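PDB 2B5D: alpha-Amylase from Thermotoga maritima, which is a glycoside hydrolase of family 57, built around a curled, mainly parallel beta-sheet flanked by helices, with a largely helical C-terminal region. Local coordinates for residues A[86-91]-A[271-276]; A[104-109]-A[287-292]. All coordinates share one frame; numbering follows the deposited sequence.

Interaction 1. Residues A[86-91]-A[271-276]; sequences NKEVER and MEYIKD
Tyr273 of the short helix 271-274 reaches across to the last turn of helix 68-91, where Lys87, Glu88 and Arg91 receive its ring; this is helix-on-helix packing carried by one aromatic side chain, at the periphery of a family 57 glycoside hydrolase, and the centre of the contact lies about 32 Å from the centre of the chain. The nearest CA pair, Lys87 and Tyr273, is still 9.2 Å apart, and side chains bridge that interval. Tyr273 has CG anti to its backbone N, and this torsion (chi1 -180°) carries the ring out to the longer helix.

Polar contacts gather at the hydroxyl. Tyr273 OH lies 3.1 Å from Lys87 O, a weak hydrogen bond, and 3.0 Å from Glu88 OE2, and the single proton could serve either acceptor. Lys87 O already accepts from Arg91 N within the helix. Glu88 OE2 is in a salt bridge with Arg269 and OE1 is hydrogen-bonded to Tyr291 OH, ties that probably steady the carboxylate beside the phenol.

Two cationic chains flank the ring. Lys87 runs antiparallel to it and lays CD over one face, while its ammonium group bonds to Tyr277 OH. The Arg91 guanidinium is steeply inclined to the ring, their planes 80° apart, and meets it with its own edge: Arg91 NE stands 3.4 Å from Tyr273 CD2.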
loop_
_atom_site.group_PDB
_atom_site.type_symbol
_atom_site.label_atom_id
_atom_site.label_comp_id
_atom_site.label_asym_id
_atom_site.label_seq_id
_atom_site.Cartn_x
_atom_site.Cartn_y
_atom_site.Cartn_z
ATOM N N ASN A 86 -3.179 36.334 13.344
ATOM C CA ASN A 86 -2.438 37.597 13.262
ATOM C C ASN A 86 -1.509 37.769 12.050
ATOM O O ASN A 86 -1.549 38.807 11.366
ATOM C CB ASN A 86 -1.692 37.844 14.565
ATOM C CG ASN A 86 -2.512 38.657 15.543
ATOM O OD1 ASN A 86 -2.587 38.327 16.731
ATOM N ND2 ASN A 86 -3.145 39.731 15.045
ATOM N N LYS A 87 -0.691 36.750 11.784
ATOM C CA LYS A 87 0.110 36.681 10.568
ATOM C C LYS A 87 -0.769 36.918 9.348
ATOM O O LYS A 87 -0.315 37.459 8.331
ATOM C CB LYS A 87 0.737 35.297 10.426
ATOM C CG LYS A 87 2.211 35.153 10.764
ATOM C CD LYS A 87 2.733 33.883 10.082
ATOM C CE LYS A 87 4.240 33.657 10.250
ATOM N NZ LYS A 87 4.598 32.767 11.405
ATOM N N GLU A 88 -2.032 36.503 9.458
ATOM C CA GLU A 88 -2.942 36.519 8.336
ATOM C C GLU A 88 -3.613 37.864 8.157
ATOM O O GLU A 88 -3.841 38.285 7.017
ATOM C CB GLU A 88 -3.962 35.379 8.438
ATOM C CG GLU A 88 -3.483 34.059 7.806
ATOM C CD GLU A 88 -3.416 34.090 6.267
ATOM O OE1 GLU A 88 -4.326 34.665 5.637
ATOM O OE2 GLU A 88 -2.465 33.527 5.672
ATOM N N VAL A 89 -3.906 38.549 9.265
ATOM C CA VAL A 89 -4.479 39.896 9.184
ATOM C C VAL A 89 -3.533 40.925 8.510
ATOM O O VAL A 89 -4.007 41.831 7.822
ATOM C CB VAL A 89 -5.076 40.413 10.538
ATOM C CG1 VAL A 89 -4.065 40.362 11.640
ATOM C CG2 VAL A 89 -5.592 41.850 10.391
ATOM N N GLU A 90 -2.218 40.766 8.689
ATOM C CA GLU A 90 -1.234 41.606 7.974
ATOM C C GLU A 90 -1.026 41.191 6.516
ATOM O O GLU A 90 -1.149 42.027 5.619
ATOM C CB GLU A 90 0.114 41.698 8.720
ATOM C CG GLU A 90 0.314 42.995 9.527
ATOM C CD GLU A 90 0.884 44.161 8.702
ATOM O OE1 GLU A 90 1.685 44.944 9.270
ATOM O OE2 GLU A 90 0.544 44.300 7.499
ATOM N N ARG A 91 -0.732 39.911 6.284
ATOM C CA ARG A 91 -0.538 39.370 4.931
ATOM C C ARG A 91 -1.743 39.603 4.011
ATOM O O ARG A 91 -1.592 39.622 2.792
ATOM C CB ARG A 91 -0.165 37.876 5.006
ATOM C CG ARG A 91 -0.167 37.074 3.671
ATOM C CD ARG A 91 1.200 37.030 2.961
ATOM N NE ARG A 91 1.623 35.660 2.599
ATOM C CZ ARG A 91 1.440 35.063 1.410
ATOM N NH1 ARG A 91 0.821 35.702 0.419
ATOM N NH2 ARG A 91 1.876 33.815 1.208
ATOM N N MET A 271 4.552 27.579 1.036
ATOM C CA MET A 271 5.121 26.599 1.963
ATOM C C MET A 271 5.974 27.166 3.114
ATOM O O MET A 271 5.867 26.699 4.262
ATOM C CB MET A 271 5.909 25.540 1.181
ATOM C CG MET A 271 6.564 24.468 2.054
ATOM S SD MET A 271 5.390 23.664 3.168
ATOM C CE MET A 271 4.491 22.622 2.004
ATOM N N GLU A 272 6.822 28.153 2.808
ATOM C CA GLU A 272 7.697 28.736 3.833
ATOM C C GLU A 272 6.897 29.556 4.833
ATOM O O GLU A 272 7.216 29.585 6.027
ATOM C CB GLU A 272 8.827 29.570 3.221
ATOM C CG GLU A 272 10.131 29.477 4.045
ATOM C CD GLU A 272 11.212 30.443 3.587
ATOM O OE1 GLU A 272 10.868 31.466 2.953
ATOM O OE2 GLU A 272 12.404 30.175 3.869
ATOM N N TYR A 273 5.852 30.208 4.328
ATOM C CA TYR A 273 4.899 30.941 5.153
ATOM C C TYR A 273 4.170 30.016 6.138
ATOM O O TYR A 273 4.047 30.324 7.331
ATOM C CB TYR A 273 3.885 31.648 4.249
ATOM C CG TYR A 273 2.847 32.442 5.000
ATOM C CD1 TYR A 273 1.758 31.808 5.619
ATOM C CD2 TYR A 273 2.945 33.825 5.099
ATOM C CE1 TYR A 273 0.803 32.537 6.320
ATOM C CE2 TYR A 273 1.992 34.561 5.792
ATOM C CZ TYR A 273 0.927 33.911 6.396
ATOM O OH TYR A 273 -0.009 34.643 7.077
ATOM N N ILE A 274 3.721 28.873 5.618
ATOM C CA ILE A 274 2.699 28.052 6.272
ATOM C C ILE A 274 3.229 26.840 7.060
ATOM O O ILE A 274 2.463 26.197 7.782
ATOM C CB ILE A 274 1.573 27.638 5.244
ATOM C CG1 ILE A 274 0.256 27.300 5.966
ATOM C CG2 ILE A 274 2.043 26.526 4.286
ATOM C CD1 ILE A 274 -0.393 28.482 6.691
ATOM N N LYS A 275 4.541 26.596 6.954
ATOM C CA LYS A 275 5.235 25.380 7.448
ATOM C C LYS A 275 4.874 24.853 8.847
ATOM O O LYS A 275 4.589 23.660 9.000
ATOM C CB LYS A 275 6.771 25.538 7.306
ATOM C CG LYS A 275 7.660 24.387 7.896
ATOM C CD LYS A 275 7.277 22.951 7.423
ATOM C CE LYS A 275 7.559 22.688 5.933
ATOM N NZ LYS A 275 8.982 22.318 5.656
ATOM N N ASP A 276 4.904 25.717 9.858
ATOM C CA ASP A 276 4.636 25.267 11.231
ATOM C C ASP A 276 3.179 25.481 11.697
ATOM O O ASP A 276 2.915 25.780 12.871
ATOM C CB ASP A 276 5.650 25.868 12.212
ATOM C CG ASP A 276 5.685 27.371 12.160
ATOM O OD1 ASP A 276 5.209 27.946 11.151
ATOM O OD2 ASP A 276 6.192 27.975 13.127
#

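Interaction 2. Residues A[104-109]-A[287-292]; sequences KFYREH and TGIKYH
Helix 97-119 is joined here to the irregular segment 287-292, part of the long connection between helices 271-274 and 309-338, through a buried tyrosine that bonds to backbone. Tyr106 leaves the helix with CG anti to its carbonyl carbon (chi1 -80°), and its ring lies across the extended residues Ile289 and Lys290. The two backbones come nearest at Tyr106 and Ile289, whose CA atoms are 7.0 Å apart.

The polar evidence is a short hydrogen bond: Tyr106 OH donates to Lys290 O over 2.6 Å. The hydroxyl oxygen lies in the carbonyl plane on a lone pair, with a C=O...O angle of 133°, and Lys290 O in turn sits at the edge of the ring, near its plane. Arg259 NH1 also bonds to this hydroxyl, so the buried oxygen has partners from two parts of the chain.

The apolar evidence is a CH-pi contact. Ile289 CB lies 4.0 Å from the centroid of the Tyr106 ring and 20° off its normal, displaced toward the rim, and Ile289 CG1 approaches Tyr106 CD1 to 3.5 Å. Tyr291 adds a looser contact, its CE2 near the edge of the Tyr106 ring at 4.2 Å from CD1.

Before Ile289 the chain bends: Ile289 N bonds to Thr287 OG1 at 3.3 Å, and Gly288 has a positive phi. Asp264 also binds Thr287 OG1 and Gly288 N. The segment thus opens with an ST turn, followed by extended residues packed against a helix.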
loop_
_atom_site.group_PDB
_atom_site.type_symbol
_atom_site.label_atom_id
_atom_site.label_comp_id
_atom_site.label_asym_id
_atom_site.label_seq_id
_atom_site.Cartn_x
_atom_site.Cartn_y
_atom_site.Cartn_z
ATOM N N LYS A 104 -9.719 39.108 9.989
ATOM C CA LYS A 104 -9.918 39.839 11.239
ATOM C C LYS A 104 -11.089 39.240 12.026
ATOM O O LYS A 104 -11.071 39.232 13.269
ATOM C CB LYS A 104 -10.128 41.335 10.960
ATOM C CG LYS A 104 -9.314 41.803 9.759
ATOM C CD LYS A 104 -8.881 43.254 9.822
ATOM C CE LYS A 104 -10.046 44.206 9.869
ATOM N NZ LYS A 104 -10.146 44.636 11.278
ATOM N N PHE A 105 -12.099 38.749 11.291
ATOM C CA PHE A 105 -13.171 37.978 11.900
ATOM C C PHE A 105 -12.561 36.773 12.620
ATOM O O PHE A 105 -12.868 36.534 13.790
ATOM C CB PHE A 105 -14.225 37.522 10.885
ATOM C CG PHE A 105 -15.198 36.498 11.451
ATOM C CD1 PHE A 105 -14.858 35.138 11.502
ATOM C CD2 PHE A 105 -16.433 36.895 11.964
ATOM C CE1 PHE A 105 -15.735 34.198 12.042
ATOM C CE2 PHE A 105 -17.321 35.953 12.497
ATOM C CZ PHE A 105 -16.968 34.599 12.529
ATOM N N TYR A 106 -11.682 36.059 11.911
ATOM C CA TYR A 106 -10.999 34.863 12.419
ATOM C C TYR A 106 -10.156 35.082 13.662
ATOM O O TYR A 106 -10.166 34.245 14.563
ATOM C CB TYR A 106 -10.146 34.217 11.327
ATOM C CG TYR A 106 -10.932 33.370 10.368
ATOM C CD1 TYR A 106 -10.760 33.497 8.994
ATOM C CD2 TYR A 106 -11.866 32.446 10.837
ATOM C CE1 TYR A 106 -11.489 32.714 8.098
ATOM C CE2 TYR A 106 -12.595 31.666 9.961
ATOM C CZ TYR A 106 -12.403 31.795 8.592
ATOM O OH TYR A 106 -13.127 30.998 7.735
ATOM N N ARG A 107 -9.439 36.208 13.704
ATOM C CA ARG A 107 -8.678 36.620 14.888
ATOM C C ARG A 107 -9.578 36.851 16.105
ATOM O O ARG A 107 -9.320 36.301 17.178
ATOM C CB ARG A 107 -7.783 37.835 14.584
ATOM C CG ARG A 107 -7.540 38.762 15.785
ATOM C CD ARG A 107 -6.172 39.468 15.798
ATOM N NE ARG A 107 -5.981 40.457 14.720
ATOM C CZ ARG A 107 -6.712 41.561 14.546
ATOM N NH1 ARG A 107 -7.733 41.837 15.352
ATOM N NH2 ARG A 107 -6.441 42.382 13.540
ATOM N N GLU A 108 -10.629 37.650 15.939
ATOM C CA GLU A 108 -11.541 37.956 17.050
ATOM C C GLU A 108 -12.244 36.676 17.541
ATOM O O GLU A 108 -12.277 36.396 18.750
ATOM C CB GLU A 108 -12.567 39.064 16.665
ATOM C CG GLU A 108 -13.086 39.915 17.867
ATOM C CD GLU A 108 -14.370 40.742 17.558
ATOM O OE1 GLU A 108 -15.355 40.679 18.349
ATOM O OE2 GLU A 108 -14.396 41.461 16.527
ATOM N N HIS A 109 -12.766 35.899 16.591
ATOM C CA HIS A 109 -13.483 34.651 16.865
ATOM C C HIS A 109 -12.660 33.615 17.635
ATOM O O HIS A 109 -13.107 33.104 18.670
ATOM C CB HIS A 109 -13.984 34.060 15.556
ATOM C CG HIS A 109 -14.992 32.971 15.730
ATOM N ND1 HIS A 109 -14.845 31.723 15.159
ATOM C CD2 HIS A 109 -16.160 32.940 16.412
ATOM C CE1 HIS A 109 -15.891 30.979 15.463
ATOM N NE2 HIS A 109 -16.698 31.690 16.231
ATOM N N THR A 287 -6.228 24.205 8.233
ATOM C CA THR A 287 -5.815 25.078 9.332
ATOM C C THR A 287 -7.020 25.559 10.131
ATOM O O THR A 287 -6.926 25.819 11.336
ATOM C CB THR A 287 -5.027 26.328 8.812
ATOM O OG1 THR A 287 -5.854 27.091 7.926
ATOM C CG2 THR A 287 -3.768 25.927 8.067
ATOM N N GLY A 288 -8.150 25.709 9.446
ATOM C CA GLY A 288 -9.344 26.245 10.085
ATOM C C GLY A 288 -9.656 27.656 9.647
ATOM O O GLY A 288 -10.744 28.178 9.902
ATOM N N ILE A 289 -8.692 28.289 8.994
ATOM C CA ILE A 289 -8.966 29.568 8.369
ATOM C C ILE A 289 -9.099 29.453 6.851
ATOM O O ILE A 289 -8.146 29.112 6.131
ATOM C CB ILE A 289 -8.106 30.790 8.916
ATOM C CG1 ILE A 289 -7.930 31.881 7.834
ATOM C CG2 ILE A 289 -6.820 30.370 9.695
ATOM C CD1 ILE A 289 -6.680 31.820 7.115
ATOM N N LYS A 290 -10.330 29.731 6.414
ATOM C CA LYS A 290 -10.830 29.460 5.066
ATOM C C LYS A 290 -11.568 30.688 4.520
ATOM O O LYS A 290 -12.402 31.270 5.219
ATOM C CB LYS A 290 -11.815 28.279 5.098
ATOM C CG LYS A 290 -11.471 27.108 6.003
ATOM C CD LYS A 290 -12.317 25.930 5.602
ATOM C CE LYS A 290 -12.469 24.919 6.715
ATOM N NZ LYS A 290 -11.433 23.865 6.669
ATOM N N TYR A 291 -11.293 31.050 3.270
ATOM C CA TYR A 291 -11.736 32.335 2.708
ATOM C C TYR A 291 -12.753 32.293 1.566
ATOM O O TYR A 291 -13.238 33.316 1.143
ATOM C CB TYR A 291 -10.503 33.120 2.232
ATOM C CG TYR A 291 -9.531 33.572 3.326
ATOM C CD1 TYR A 291 -8.200 33.228 3.268
ATOM C CD2 TYR A 291 -9.955 34.389 4.381
ATOM C CE1 TYR A 291 -7.307 33.653 4.253
ATOM C CE2 TYR A 291 -9.062 34.833 5.371
ATOM C CZ TYR A 291 -7.754 34.467 5.289
ATOM O OH TYR A 291 -6.869 34.894 6.249
ATOM N N HIS A 292 -13.084 31.116 1.063
ATOM C CA HIS A 292 -13.990 31.005 -0.079
ATOM C C HIS A 292 -15.395 30.554 0.302
ATOM O O HIS A 292 -15.600 29.910 1.349
ATOM C CB HIS A 292 -13.379 30.101 -1.142
ATOM C CG HIS A 292 -12.004 30.541 -1.576
ATOM N ND1 HIS A 292 -10.882 30.388 -0.780
ATOM C CD2 HIS A 292 -11.581 31.153 -2.708
ATOM C CE1 HIS A 292 -9.826 30.858 -1.421
ATOM N NE2 HIS A 292 -10.224 31.321 -2.595
#

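How the interactions relate
Interactions 1 and 2 lie 13 Å apart between centres and touch directly. Glu88 OE1 of 86-91 is 2.6 Å from Tyr291 OH of 287-292, a probable hydrogen bond, so the carboxylate beside Tyr273 in interaction 1 also reaches the segment that receives Tyr106 in interaction 2. Consecutive helices 68-91 and 97-119 supply the first segments, and they pack together where Val89 CG2 comes 3.6 Å from Lys104 CD. The segments alternate along the chain, each helix pairing with a part of the later region 271-292. Ile265, on helix 265-268, touches Glu88 and Ile274 as well as Ile289 and Tyr291, giving both contacts a shared neighbour.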